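Histidine triad protein (Plasmodium falciparum 3D7, PDB 5CS2) probably hydrolyses diadenosine triphosphate to AMP and ADP, as Fhit-type enzymes do, and binds the antimalarial natural product cyclomarin A. Local coordinates at residues G44-K49 against E185-L190; E34-T39 against G54-T59; C82-Y87 against S193-K198; I76-L81 against V115-I120. All blocks are in the same frame, centred on the assembly; numbering follows the deposited sequence.

In the fold
The four contacts lie in and around the five-stranded antiparallel sheet of the HIT fold and its two packed helices. In contact 2, strands 35-38 and 56-60 meet across strand 42-46, which lies between them; contact 1 packs the end of that middle strand on helix 181-199. The centres of contacts 1 and 2 are about 7 Å apart. Contact 4 sets helix 72-93 on strand 116-122, which carries the histidine motif, and contact 3 joins the same helix to helix 181-199. Along the chain, contact 2 closes first, contact 4 is nested within contact 1, and contact 3 crosses both. The C-terminal helix thus, after some fifty unmodelled residues, packs back on the HIT-fold sheet and helix 72-93.

Contact 1: G44-K49 against E185-L190; sequences GFVNNK and EEEANL
Val-46 lays its CG1 methyl over the aliphatic part of Glu-187, where the last residue of strand 42-46 in the HIT-fold sheet meets the C-terminal helix 181-199. In the conformer described here, one of two, CG1 stands anti to the carbonyl carbon (chi1 -70°) and is carried onto the helix. It lies 3.7 Å from both CG and OE2 of Glu-187 and slightly farther from CB and CD, so almost the whole extended glutamate chain passes obliquely across a single methyl. The same CG1 is 3.9 Å from the backbone N of Ala-188, and the small Ala-188 CB borders it more loosely at 4.4 Å. Because the alanine adds so little bulk, the two backbones come close, with Val-46 CA and Ala-188 CA 6.2 Å apart. Met-184 and Ile-191, on the neighbouring turns of the helix, also touch Val-46, as does Phe-36 of strand 35-38. Beyond the strand the chain turns away at Asn-47, a predicted substrate-binding residue. Its side chain forms an Asx turn: OD1 accepts from the backbone N of Lys-49 at 2.9 Å, with the donor lifted 48° out of the carbonyl plane.

Contact 2: E34-T39 against G54-T59; sequences EVFITT and GHILLT
Phe-36, near the start of strand 35-38, is the residue that reaches across to strand 56-60, and Ile-56 receives it. The two strands run in roughly the same direction, 32° apart, with axes 9.3 Å from each other at closest approach; strand 42-46 lies between them, antiparallel to both, so it is the Phe-36 side chain that bridges the gap. At Phe-36 the backbone departs from a regular strand (psi -15°), and Gly-44 is hydrogen-bonded to both Phe-36 and Ile-37, consistent with a beta bulge in this edge of the HIT-fold sheet. With chi1 at 50°, CG of Phe-36 sits between the backbone N and the carbonyl carbon, and the ring leans over the intervening strand. Its CE2 comes to 3.7 Å from Ile-56 CG2, while CZ is 3.7 Å from Ile-56 CD1; both methyls, with CB between them, lie obliquely to the same side of the ring plane at its CE2-CZ corner, and the side chains cross at about a right angle. CZ also approaches Leu-58 CD2, more loosely, at 4.5 Å. Next along the segment, Ile-37 packs on Leu-81 of helix 72-93, and Thr-39 OG1 is hydrogen-bonded to Asp-77. Hydrogen bonds to the middle strand, from Phe-36 and Ile-37 on one side and Leu-57 on the other, set the spacing of the two strands. The side-chain contact itself is apolar and undirected, burying hydrocarbon on one side of the sheet.

Contact 3: C82-Y87 against S193-K198; sequences CNFMCY and SYINEK
Ile-195 points its side chain at Phe-84 and Met-85 in a helix-to-helix contact that packs the C-terminal helix 181-199 against the long helix 72-93 of the HIT domain. At CB the chain forks. The CG2 branch, anti to the backbone N, comes up to the edge of the Phe-84 ring near its plane, 4.1 Å from CZ. The other branch begins with CG1, which passes Phe-84 CE2 at 4.2 Å. At its tip, CD1 is again 4.2 Å from CE2 of Phe-84 and comes slightly closer, 4.0 Å, to SD of Met-85. The second torsion of the methionine (chi2 -52°) turns SD to Ile-195 CD1, and the third (chi3 -51°) directs CE to Phe-36 of the sheet. The helix backbones stay well apart, Met-85 CA and Ile-195 CA being 9.4 Å from each other. Helix 4-11 and Phe-199 border Phe-84, and Trp-14 lies on Ile-195. Helix 72-93 also meets the second subunit, where Asn-83 ND2 donates to Tyr-67 O of that neighbour. Between the two helices themselves, hydrocarbon and thioether groups meet at ordinary to loose van der Waals distances, so the attraction is dispersive and hydrophobic, with little directional preference.

Contact 4: I76-L81 against V115-I120; sequences IDINLL and VHIHII
Segment 76-81 of helix 72-93 passes segment 115-120 of strand 116-122 with Ile-78 and Ile-117 as the nearest pair, their CA atoms 8.3 Å apart. These two isoleucines reach toward each other tip to tip. The end methyl CD1 of Ile-117 lies 3.8 Å from Ile-78 CG1 and only a little farther from its CG2 and CD1, so one methyl rests among three carbons of its partner. Ile-78 offers CG1 in this way because that atom is anti to its backbone N (chi1 -159°). Asn-79 comes in at about a right angle, its OD1 3.8 Å from the same Ile-117 CD1. The amide is held at its other end, where ND2 donates to Ile-75 O, one turn back in the helix, and to Tyr-67 OH. Ile-117 belongs to the histidine triad motif, and strand alternation sorts its side chains: the face of the strand opposite His-116, the predicted nucleophile, packs on helix 72-93. Around it, Cys-82 of that helix and Ile-100 and Ile-102 of strand 97-104 also pack on Ile-117, strand 56-60 flanks strand 116-122 on its other side, and Asn-79 touches Asn-79 of the second subunit.

Contact 1: G44-K49 against E185-L190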
loop_
_atom_site.group_PDB
_atom_site.type_symbol
_atom_site.label_atom_id
_atom_site.label_comp_id
_atom_site.label_asym_id
_atom_site.label_seq_id
_atom_site.Cartn_x
_atom_site.Cartn_y
_atom_site.Cartn_z
ATOM N N GLY A 44 -9.654 11.049 -2.155
ATOM C CA GLY A 44 -8.650 11.094 -3.199
ATOM C C GLY A 44 -8.641 12.467 -3.809
ATOM O O GLY A 44 -9.703 13.039 -4.076
ATOM N N PHE A 45 -7.458 13.011 -4.004
ATOM C CA PHE A 45 -7.311 14.329 -4.592
ATOM C C PHE A 45 -6.115 14.429 -5.519
ATOM O O PHE A 45 -5.150 13.653 -5.403
ATOM C CB PHE A 45 -7.312 15.413 -3.501
ATOM C CG PHE A 45 -6.151 15.339 -2.528
ATOM C CD1 PHE A 45 -6.141 14.397 -1.503
ATOM C CD2 PHE A 45 -5.083 16.207 -2.636
ATOM C CE1 PHE A 45 -5.064 14.322 -0.603
ATOM C CE2 PHE A 45 -4.030 16.162 -1.705
ATOM C CZ PHE A 45 -4.038 15.227 -0.698
ATOM N N VAL A 46 -6.213 15.317 -6.522
ATOM C CA VAL A 46 -5.130 15.520 -7.488
ATOM C C VAL A 46 -3.963 16.236 -6.813
ATOM O O VAL A 46 -4.171 17.068 -5.934
ATOM C CB VAL A 46 -5.556 16.212 -8.810
ATOM C CG1 VAL A 46 -6.423 15.288 -9.663
ATOM C CG2 VAL A 46 -6.264 17.541 -8.545
ATOM N N ASN A 47 -2.740 15.871 -7.191
ATOM C CA ASN A 47 -1.513 16.456 -6.639
ATOM C C ASN A 47 -1.165 17.792 -7.308
ATOM O O ASN A 47 -1.134 17.851 -8.532
ATOM C CB ASN A 47 -0.362 15.466 -6.799
ATOM C CG ASN A 47 0.849 15.743 -5.940
ATOM O OD1 ASN A 47 1.089 16.864 -5.484
ATOM N ND2 ASN A 47 1.655 14.720 -5.726
ATOM N N ASN A 48 -0.891 18.857 -6.509
ATOM C CA ASN A 48 -0.488 20.183 -7.025
ATOM C C ASN A 48 0.945 20.198 -7.531
ATOM O O ASN A 48 1.318 21.088 -8.303
ATOM C CB ASN A 48 -0.702 21.307 -5.976
ATOM C CG ASN A 48 0.249 21.304 -4.810
ATOM O OD1 ASN A 48 0.648 20.261 -4.285
ATOM N ND2 ASN A 48 0.614 22.489 -4.363
ATOM N N LYS A 49 1.757 19.230 -7.087
ATOM C CA LYS A 49 3.155 19.102 -7.535
ATOM C C LYS A 49 3.354 17.650 -8.031
ATOM O O LYS A 49 3.984 16.843 -7.342
ATOM C CB LYS A 49 4.133 19.485 -6.405
ATOM C CG LYS A 49 4.262 20.995 -6.187
ATOM C CD LYS A 49 4.695 21.315 -4.754
ATOM C CE LYS A 49 4.561 22.786 -4.413
ATOM N NZ LYS A 49 5.734 23.581 -4.880
ATOM N N GLU A 185 -8.734 21.337 -11.118
ATOM C CA GLU A 185 -10.178 21.164 -11.198
ATOM C C GLU A 185 -10.501 20.348 -12.452
ATOM O O GLU A 185 -11.329 19.436 -12.380
ATOM C CB GLU A 185 -10.900 22.524 -11.227
ATOM C CG GLU A 185 -12.420 22.436 -11.286
ATOM C CD GLU A 185 -13.141 23.773 -11.295
ATOM O OE1 GLU A 185 -12.535 24.786 -11.716
ATOM O OE2 GLU A 185 -14.324 23.804 -10.887
ATOM N N GLU A 186 -9.844 20.661 -13.576
ATOM C CA GLU A 186 -10.059 19.953 -14.844
ATOM C C GLU A 186 -9.704 18.468 -14.687
ATOM O O GLU A 186 -10.502 17.604 -15.072
ATOM C CB GLU A 186 -9.251 20.609 -15.980
ATOM C CG GLU A 186 -9.317 19.888 -17.319
ATOM C CD GLU A 186 -8.598 20.554 -18.481
ATOM O OE1 GLU A 186 -7.611 21.289 -18.242
ATOM O OE2 GLU A 186 -9.007 20.312 -19.641
ATOM N N GLU A 187 -8.539 18.177 -14.071
ATOM C CA GLU A 187 -8.106 16.796 -13.842
ATOM C C GLU A 187 -9.039 16.080 -12.880
ATOM O O GLU A 187 -9.446 14.951 -13.169
ATOM C CB GLU A 187 -6.650 16.709 -13.364
ATOM C CG GLU A 187 -6.160 15.266 -13.402
ATOM C CD GLU A 187 -4.684 15.005 -13.179
ATOM O OE1 GLU A 187 -3.858 15.667 -13.848
ATOM O OE2 GLU A 187 -4.362 14.054 -12.428
ATOM N N ALA A 188 -9.403 16.716 -11.750
ATOM C CA ALA A 188 -10.315 16.068 -10.814
ATOM C C ALA A 188 -11.668 15.811 -11.469
ATOM O O ALA A 188 -12.290 14.815 -11.174
ATOM C CB ALA A 188 -10.500 16.903 -9.560
ATOM N N ASN A 189 -12.131 16.737 -12.332
ATOM C CA ASN A 189 -13.429 16.597 -12.994
ATOM C C ASN A 189 -13.451 15.414 -13.949
ATOM O O ASN A 189 -14.418 14.668 -13.960
ATOM C CB ASN A 189 -13.832 17.908 -13.681
ATOM C CG ASN A 189 -15.297 17.972 -14.014
ATOM O OD1 ASN A 189 -15.696 17.856 -15.174
ATOM N ND2 ASN A 189 -16.135 18.118 -13.000
ATOM N N LEU A 190 -12.367 15.213 -14.687
ATOM C CA LEU A 190 -12.222 14.092 -15.612
ATOM C C LEU A 190 -12.321 12.759 -14.836
ATOM O O LEU A 190 -13.050 11.845 -15.247
ATOM C CB LEU A 190 -10.879 14.205 -16.342
ATOM C CG LEU A 190 -10.503 13.043 -17.264
ATOM C CD1 LEU A 190 -11.054 13.261 -18.687
ATOM C CD2 LEU A 190 -8.981 12.857 -17.308
#

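Contact 2: E34-T39 against G54-T59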
loop_
_atom_site.group_PDB
_atom_site.type_symbol
_atom_site.label_atom_id
_atom_site.label_comp_id
_atom_site.label_asym_id
_atom_site.label_seq_id
_atom_site.Cartn_x
_atom_site.Cartn_y
_atom_site.Cartn_z
ATOM N N GLU A 34 -10.537 19.982 -6.078
ATOM C CA GLU A 34 -9.403 19.096 -6.384
ATOM C C GLU A 34 -9.636 17.643 -5.969
ATOM O O GLU A 34 -8.800 16.788 -6.264
ATOM C CB GLU A 34 -8.140 19.632 -5.676
ATOM C CG GLU A 34 -7.828 21.083 -6.016
ATOM C CD GLU A 34 -6.755 21.732 -5.155
ATOM O OE1 GLU A 34 -6.363 21.142 -4.120
ATOM O OE2 GLU A 34 -6.318 22.850 -5.508
ATOM N N VAL A 35 -10.739 17.379 -5.309
ATOM C CA VAL A 35 -11.110 16.079 -4.753
ATOM C C VAL A 35 -11.961 15.331 -5.782
ATOM O O VAL A 35 -12.956 15.865 -6.244
ATOM C CB VAL A 35 -11.851 16.224 -3.404
ATOM C CG1 VAL A 35 -12.328 14.874 -2.873
ATOM C CG2 VAL A 35 -10.970 16.943 -2.370
ATOM N N PHE A 36 -11.587 14.116 -6.106
ATOM C CA PHE A 36 -12.368 13.335 -7.089
ATOM C C PHE A 36 -13.204 12.220 -6.444
ATOM O O PHE A 36 -14.066 11.647 -7.112
ATOM C CB PHE A 36 -11.462 12.815 -8.199
ATOM C CG PHE A 36 -10.214 12.121 -7.699
ATOM C CD1 PHE A 36 -10.275 10.826 -7.182
ATOM C CD2 PHE A 36 -8.977 12.754 -7.763
ATOM C CE1 PHE A 36 -9.117 10.191 -6.695
ATOM C CE2 PHE A 36 -7.814 12.099 -7.328
ATOM C CZ PHE A 36 -7.894 10.833 -6.778
ATOM N N ILE A 37 -12.932 11.847 -5.161
ATOM C CA ILE A 37 -13.716 10.813 -4.511
ATOM C C ILE A 37 -13.614 10.976 -2.999
ATOM O O ILE A 37 -12.540 11.299 -2.501
ATOM C CB ILE A 37 -13.268 9.363 -4.944
ATOM C CG1 ILE A 37 -14.258 8.283 -4.445
ATOM C CG2 ILE A 37 -11.814 9.048 -4.493
ATOM C CD1 ILE A 37 -14.158 6.890 -5.232
ATOM N N THR A 38 -14.702 10.684 -2.305
ATOM C CA THR A 38 -14.813 10.647 -0.860
ATOM C C THR A 38 -15.466 9.328 -0.499
ATOM O O THR A 38 -16.446 8.925 -1.134
ATOM C CB THR A 38 -15.617 11.869 -0.328
ATOM O OG1 THR A 38 -15.029 13.051 -0.869
ATOM C CG2 THR A 38 -15.616 11.953 1.192
ATOM N N THR A 39 -14.905 8.638 0.522
ATOM C CA THR A 39 -15.379 7.345 1.015
ATOM C C THR A 39 -15.726 7.500 2.493
ATOM O O THR A 39 -15.650 8.613 3.025
ATOM C CB THR A 39 -14.333 6.227 0.735
ATOM O OG1 THR A 39 -13.239 6.438 1.629
ATOM C CG2 THR A 39 -13.834 6.230 -0.712
ATOM N N GLY A 54 -1.005 12.430 -13.906
ATOM C CA GLY A 54 -1.925 11.510 -13.246
ATOM C C GLY A 54 -1.556 11.146 -11.822
ATOM O O GLY A 54 -2.274 10.377 -11.188
ATOM N N HIS A 55 -0.508 11.769 -11.288
ATOM C CA HIS A 55 -0.070 11.569 -9.887
ATOM C C HIS A 55 -1.171 12.043 -8.950
ATOM O O HIS A 55 -1.532 13.227 -8.942
ATOM C CB HIS A 55 1.228 12.356 -9.637
ATOM C CG HIS A 55 1.893 12.134 -8.302
ATOM N ND1 HIS A 55 3.188 12.576 -8.075
ATOM C CD2 HIS A 55 1.426 11.556 -7.172
ATOM C CE1 HIS A 55 3.465 12.246 -6.822
ATOM N NE2 HIS A 55 2.448 11.611 -6.244
ATOM N N ILE A 56 -1.753 11.107 -8.202
ATOM C CA ILE A 56 -2.828 11.381 -7.267
ATOM C C ILE A 56 -2.457 10.968 -5.850
ATOM O O ILE A 56 -1.540 10.167 -5.650
ATOM C CB ILE A 56 -4.164 10.760 -7.695
ATOM C CG1 ILE A 56 -3.992 9.220 -7.866
ATOM C CG2 ILE A 56 -4.659 11.433 -9.040
ATOM C CD1 ILE A 56 -5.280 8.457 -7.897
ATOM N N LEU A 57 -3.205 11.491 -4.895
ATOM C CA LEU A 57 -2.998 11.208 -3.467
ATOM C C LEU A 57 -4.266 10.696 -2.840
ATOM O O LEU A 57 -5.348 11.202 -3.152
ATOM C CB LEU A 57 -2.552 12.509 -2.754
ATOM C CG LEU A 57 -1.282 13.159 -3.314
ATOM C CD1 LEU A 57 -1.134 14.583 -2.842
ATOM C CD2 LEU A 57 -0.052 12.318 -3.028
ATOM N N LEU A 58 -4.144 9.731 -1.914
ATOM C CA LEU A 58 -5.282 9.232 -1.138
ATOM C C LEU A 58 -4.945 9.469 0.322
ATOM O O LEU A 58 -3.809 9.206 0.718
ATOM C CB LEU A 58 -5.521 7.730 -1.326
ATOM C CG LEU A 58 -5.634 7.218 -2.769
ATOM C CD1 LEU A 58 -6.079 5.782 -2.764
ATOM C CD2 LEU A 58 -6.648 7.988 -3.581
ATOM N N THR A 59 -5.898 9.977 1.107
ATOM C CA THR A 59 -5.590 10.213 2.516
ATOM C C THR A 59 -6.789 9.904 3.360
ATOM O O THR A 59 -7.897 9.749 2.829
ATOM C CB THR A 59 -5.014 11.636 2.727
ATOM O OG1 THR A 59 -4.425 11.726 4.037
ATOM C CG2 THR A 59 -6.049 12.699 2.623
#

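Contact 3: C82-Y87 against S193-K198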
loop_
_atom_site.group_PDB
_atom_site.type_symbol
_atom_site.label_atom_id
_atom_site.label_comp_id
_atom_site.label_asym_id
_atom_site.label_seq_id
_atom_site.Cartn_x
_atom_site.Cartn_y
_atom_site.Cartn_z
ATOM N N CYS A 82 -7.357 2.585 -2.985
ATOM C CA CYS A 82 -6.143 2.542 -3.776
ATOM C C CYS A 82 -6.285 1.593 -4.962
ATOM O O CYS A 82 -5.958 1.979 -6.091
ATOM C CB CYS A 82 -4.938 2.161 -2.923
ATOM S SG CYS A 82 -3.395 2.145 -3.857
ATOM N N ASN A 83 -6.714 0.363 -4.695
ATOM C CA ASN A 83 -6.881 -0.650 -5.756
ATOM C C ASN A 83 -7.902 -0.145 -6.804
ATOM O O ASN A 83 -7.606 -0.184 -8.002
ATOM C CB ASN A 83 -7.320 -1.976 -5.140
ATOM C CG ASN A 83 -7.178 -3.110 -6.109
ATOM O OD1 ASN A 83 -8.111 -3.439 -6.839
ATOM N ND2 ASN A 83 -6.042 -3.764 -6.086
ATOM N N PHE A 84 -9.043 0.391 -6.334
ATOM C CA PHE A 84 -10.096 0.965 -7.184
ATOM C C PHE A 84 -9.514 2.092 -8.041
ATOM O O PHE A 84 -9.788 2.152 -9.243
ATOM C CB PHE A 84 -11.259 1.478 -6.330
ATOM C CG PHE A 84 -12.344 2.182 -7.128
ATOM C CD1 PHE A 84 -13.247 1.451 -7.901
ATOM C CD2 PHE A 84 -12.406 3.574 -7.171
ATOM C CE1 PHE A 84 -14.242 2.097 -8.644
ATOM C CE2 PHE A 84 -13.375 4.224 -7.959
ATOM C CZ PHE A 84 -14.301 3.477 -8.665
ATOM N N MET A 85 -8.711 3.024 -7.425
ATOM C CA MET A 85 -8.146 4.140 -8.176
ATOM C C MET A 85 -7.090 3.726 -9.187
ATOM O O MET A 85 -7.012 4.339 -10.239
ATOM C CB MET A 85 -7.622 5.244 -7.241
ATOM C CG MET A 85 -8.736 6.006 -6.539
ATOM S SD MET A 85 -10.058 6.665 -7.657
ATOM C CE MET A 85 -9.157 7.466 -8.814
ATOM N N CYS A 86 -6.332 2.624 -8.935
ATOM C CA CYS A 86 -5.404 2.130 -9.946
ATOM C C CYS A 86 -6.192 1.632 -11.148
ATOM O O CYS A 86 -5.768 1.858 -12.277
ATOM C CB CYS A 86 -4.498 1.043 -9.392
ATOM S SG CYS A 86 -3.269 1.680 -8.255
ATOM N N TYR A 87 -7.353 1.025 -10.907
ATOM C CA TYR A 87 -8.237 0.588 -12.005
ATOM C C TYR A 87 -8.721 1.799 -12.824
ATOM O O TYR A 87 -8.528 1.835 -14.038
ATOM C CB TYR A 87 -9.417 -0.209 -11.455
ATOM C CG TYR A 87 -10.405 -0.667 -12.511
ATOM C CD1 TYR A 87 -10.106 -1.732 -13.365
ATOM C CD2 TYR A 87 -11.624 -0.018 -12.680
ATOM C CE1 TYR A 87 -11.026 -2.177 -14.317
ATOM C CE2 TYR A 87 -12.534 -0.429 -13.656
ATOM C CZ TYR A 87 -12.237 -1.520 -14.457
ATOM O OH TYR A 87 -13.145 -1.949 -15.393
ATOM N N SER A 193 -15.930 12.393 -13.295
ATOM C CA SER A 193 -16.877 12.135 -14.394
ATOM C C SER A 193 -16.844 10.686 -14.839
ATOM O O SER A 193 -17.904 10.081 -15.017
ATOM C CB SER A 193 -16.615 13.049 -15.583
ATOM O OG SER A 193 -16.823 14.398 -15.205
ATOM N N TYR A 194 -15.629 10.120 -14.933
ATOM C CA TYR A 194 -15.424 8.726 -15.307
ATOM C C TYR A 194 -15.974 7.778 -14.261
ATOM O O TYR A 194 -16.673 6.844 -14.616
ATOM C CB TYR A 194 -13.963 8.457 -15.629
ATOM C CG TYR A 194 -13.737 7.077 -16.198
ATOM C CD1 TYR A 194 -13.966 6.813 -17.547
ATOM C CD2 TYR A 194 -13.339 6.020 -15.380
ATOM C CE1 TYR A 194 -13.811 5.525 -18.068
ATOM C CE2 TYR A 194 -13.165 4.732 -15.892
ATOM C CZ TYR A 194 -13.410 4.490 -17.234
ATOM O OH TYR A 194 -13.229 3.225 -17.728
ATOM N N ILE A 195 -15.692 8.020 -12.949
ATOM C CA ILE A 195 -16.232 7.194 -11.892
ATOM C C ILE A 195 -17.762 7.180 -11.992
ATOM O O ILE A 195 -18.364 6.112 -11.994
ATOM C CB ILE A 195 -15.700 7.641 -10.483
ATOM C CG1 ILE A 195 -14.173 7.480 -10.408
ATOM C CG2 ILE A 195 -16.404 6.885 -9.369
ATOM C CD1 ILE A 195 -13.438 8.221 -9.167
ATOM N N ASN A 196 -18.381 8.374 -12.113
ATOM C CA ASN A 196 -19.834 8.522 -12.210
ATOM C C ASN A 196 -20.436 7.753 -13.390
ATOM O O ASN A 196 -21.432 7.042 -13.225
ATOM C CB ASN A 196 -20.184 10.002 -12.289
ATOM C CG ASN A 196 -19.983 10.725 -10.980
ATOM O OD1 ASN A 196 -19.881 10.107 -9.917
ATOM N ND2 ASN A 196 -19.971 12.048 -11.027
ATOM N N GLU A 197 -19.814 7.864 -14.538
ATOM C CA GLU A 197 -20.275 7.218 -15.776
ATOM C C GLU A 197 -20.297 5.680 -15.660
ATOM O O GLU A 197 -21.286 5.044 -16.039
ATOM C CB GLU A 197 -19.389 7.682 -16.948
ATOM C CG GLU A 197 -19.779 7.111 -18.302
ATOM C CD GLU A 197 -18.993 7.646 -19.485
ATOM O OE1 GLU A 197 -17.878 7.138 -19.743
ATOM O OE2 GLU A 197 -19.511 8.552 -20.177
ATOM N N LYS A 198 -19.233 5.099 -15.076
ATOM C CA LYS A 198 -19.095 3.649 -14.963
ATOM C C LYS A 198 -19.720 3.032 -13.744
ATOM O O LYS A 198 -20.007 1.828 -13.761
ATOM C CB LYS A 198 -17.597 3.275 -15.032
ATOM C CG LYS A 198 -16.889 3.700 -16.314
ATOM C CD LYS A 198 -17.464 2.997 -17.548
ATOM C CE LYS A 198 -16.754 3.411 -18.815
ATOM N NZ LYS A 198 -17.435 2.857 -20.012
#

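Contact 4: I76-L81 against V115-I120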
loop_
_atom_site.group_PDB
_atom_site.type_symbol
_atom_site.label_atom_id
_atom_site.label_comp_id
_atom_site.label_asym_id
_atom_site.label_seq_id
_atom_site.Cartn_x
_atom_site.Cartn_y
_atom_site.Cartn_z
ATOM N N ILE A 76 -8.459 -0.921 5.697
ATOM C CA ILE A 76 -9.223 -1.554 4.621
ATOM C C ILE A 76 -9.748 -0.515 3.637
ATOM O O ILE A 76 -9.638 -0.696 2.417
ATOM C CB ILE A 76 -10.350 -2.396 5.250
ATOM C CG1 ILE A 76 -9.757 -3.605 6.042
ATOM C CG2 ILE A 76 -11.428 -2.819 4.202
ATOM C CD1 ILE A 76 -10.789 -4.337 6.938
ATOM N N ASP A 77 -10.343 0.565 4.165
ATOM C CA ASP A 77 -10.935 1.602 3.322
ATOM C C ASP A 77 -9.914 2.229 2.376
ATOM O O ASP A 77 -10.130 2.240 1.163
ATOM C CB ASP A 77 -11.638 2.662 4.196
ATOM C CG ASP A 77 -12.414 3.703 3.392
ATOM O OD1 ASP A 77 -11.772 4.476 2.656
ATOM O OD2 ASP A 77 -13.669 3.773 3.547
ATOM N N ILE A 78 -8.790 2.728 2.908
ATOM C CA ILE A 78 -7.818 3.430 2.089
ATOM C C ILE A 78 -7.163 2.499 1.038
ATOM O O ILE A 78 -6.832 2.956 -0.066
ATOM C CB ILE A 78 -6.782 4.242 2.908
ATOM C CG1 ILE A 78 -6.161 5.339 2.013
ATOM C CG2 ILE A 78 -5.690 3.334 3.497
ATOM C CD1 ILE A 78 -5.333 6.421 2.672
ATOM N N ASN A 79 -7.050 1.206 1.381
ATOM C CA ASN A 79 -6.408 0.245 0.493
ATOM C C ASN A 79 -7.333 -0.269 -0.584
ATOM O O ASN A 79 -6.873 -0.446 -1.718
ATOM C CB ASN A 79 -5.738 -0.847 1.274
ATOM C CG ASN A 79 -4.407 -0.325 1.783
ATOM O OD1 ASN A 79 -3.523 0.088 1.020
ATOM N ND2 ASN A 79 -4.304 -0.176 3.089
ATOM N N LEU A 80 -8.609 -0.451 -0.271
ATOM C CA LEU A 80 -9.596 -0.787 -1.312
ATOM C C LEU A 80 -9.746 0.403 -2.269
ATOM O O LEU A 80 -9.800 0.207 -3.482
ATOM C CB LEU A 80 -10.939 -1.188 -0.712
ATOM C CG LEU A 80 -10.970 -2.501 0.091
ATOM C CD1 LEU A 80 -12.363 -2.734 0.641
ATOM C CD2 LEU A 80 -10.518 -3.714 -0.751
ATOM N N LEU A 81 -9.728 1.655 -1.733
ATOM C CA LEU A 81 -9.767 2.852 -2.587
ATOM C C LEU A 81 -8.542 2.919 -3.509
ATOM O O LEU A 81 -8.655 3.257 -4.677
ATOM C CB LEU A 81 -9.863 4.132 -1.702
ATOM C CG LEU A 81 -9.933 5.441 -2.479
ATOM C CD1 LEU A 81 -11.179 5.464 -3.410
ATOM C CD2 LEU A 81 -10.010 6.623 -1.532
ATOM N N VAL A 115 -0.998 10.531 7.000
ATOM C CA VAL A 115 -0.845 9.300 6.189
ATOM C C VAL A 115 -1.426 9.536 4.817
ATOM O O VAL A 115 -2.590 9.914 4.717
ATOM C CB VAL A 115 -1.594 8.074 6.805
ATOM C CG1 VAL A 115 -1.387 6.822 5.934
ATOM C CG2 VAL A 115 -1.158 7.804 8.222
ATOM N N HIS A 116 -0.645 9.278 3.779
ATOM C CA HIS A 116 -1.199 9.361 2.408
ATOM C C HIS A 116 -0.542 8.362 1.459
ATOM O O HIS A 116 0.641 8.037 1.596
ATOM C CB HIS A 116 -1.171 10.799 1.843
ATOM C CG HIS A 116 0.172 11.451 1.821
ATOM N ND1 HIS A 116 0.769 11.907 2.989
ATOM C CD2 HIS A 116 0.972 11.747 0.777
ATOM C CE1 HIS A 116 1.923 12.438 2.623
ATOM N NE2 HIS A 116 2.090 12.382 1.301
ATOM N N ILE A 117 -1.310 7.897 0.455
ATOM C CA ILE A 117 -0.761 6.986 -0.541
ATOM C C ILE A 117 -0.602 7.755 -1.839
ATOM O O ILE A 117 -1.536 8.460 -2.252
ATOM C CB ILE A 117 -1.737 5.801 -0.791
ATOM C CG1 ILE A 117 -2.017 4.963 0.485
ATOM C CG2 ILE A 117 -1.224 4.915 -1.964
ATOM C CD1 ILE A 117 -3.102 3.815 0.372
ATOM N N HIS A 118 0.546 7.598 -2.475
ATOM C CA HIS A 118 0.861 8.152 -3.787
ATOM C C HIS A 118 0.520 7.088 -4.811
ATOM O O HIS A 118 0.916 5.919 -4.649
ATOM C CB HIS A 118 2.353 8.432 -3.940
ATOM C CG HIS A 118 2.841 9.514 -3.055
ATOM N ND1 HIS A 118 2.879 10.822 -3.478
ATOM C CD2 HIS A 118 3.285 9.440 -1.781
ATOM C CE1 HIS A 118 3.366 11.506 -2.453
ATOM N NE2 HIS A 118 3.623 10.710 -1.413
ATOM N N ILE A 119 -0.179 7.480 -5.885
ATOM C CA ILE A 119 -0.453 6.560 -6.999
ATOM C C ILE A 119 0.050 7.317 -8.200
ATOM O O ILE A 119 -0.464 8.406 -8.491
ATOM C CB ILE A 119 -1.923 6.178 -7.161
ATOM C CG1 ILE A 119 -2.433 5.357 -5.974
ATOM C CG2 ILE A 119 -2.147 5.421 -8.510
ATOM C CD1 ILE A 119 -3.954 5.152 -5.997
ATOM N N ILE A 120 1.044 6.761 -8.882
ATOM C CA ILE A 120 1.655 7.433 -10.041
ATOM C C ILE A 120 1.584 6.517 -11.248
ATOM O O ILE A 120 2.305 5.509 -11.318
ATOM C CB ILE A 120 3.106 7.936 -9.796
ATOM C CG1 ILE A 120 3.247 8.739 -8.480
ATOM C CG2 ILE A 120 3.611 8.755 -11.013
ATOM C CD1 ILE A 120 4.608 8.698 -7.830
#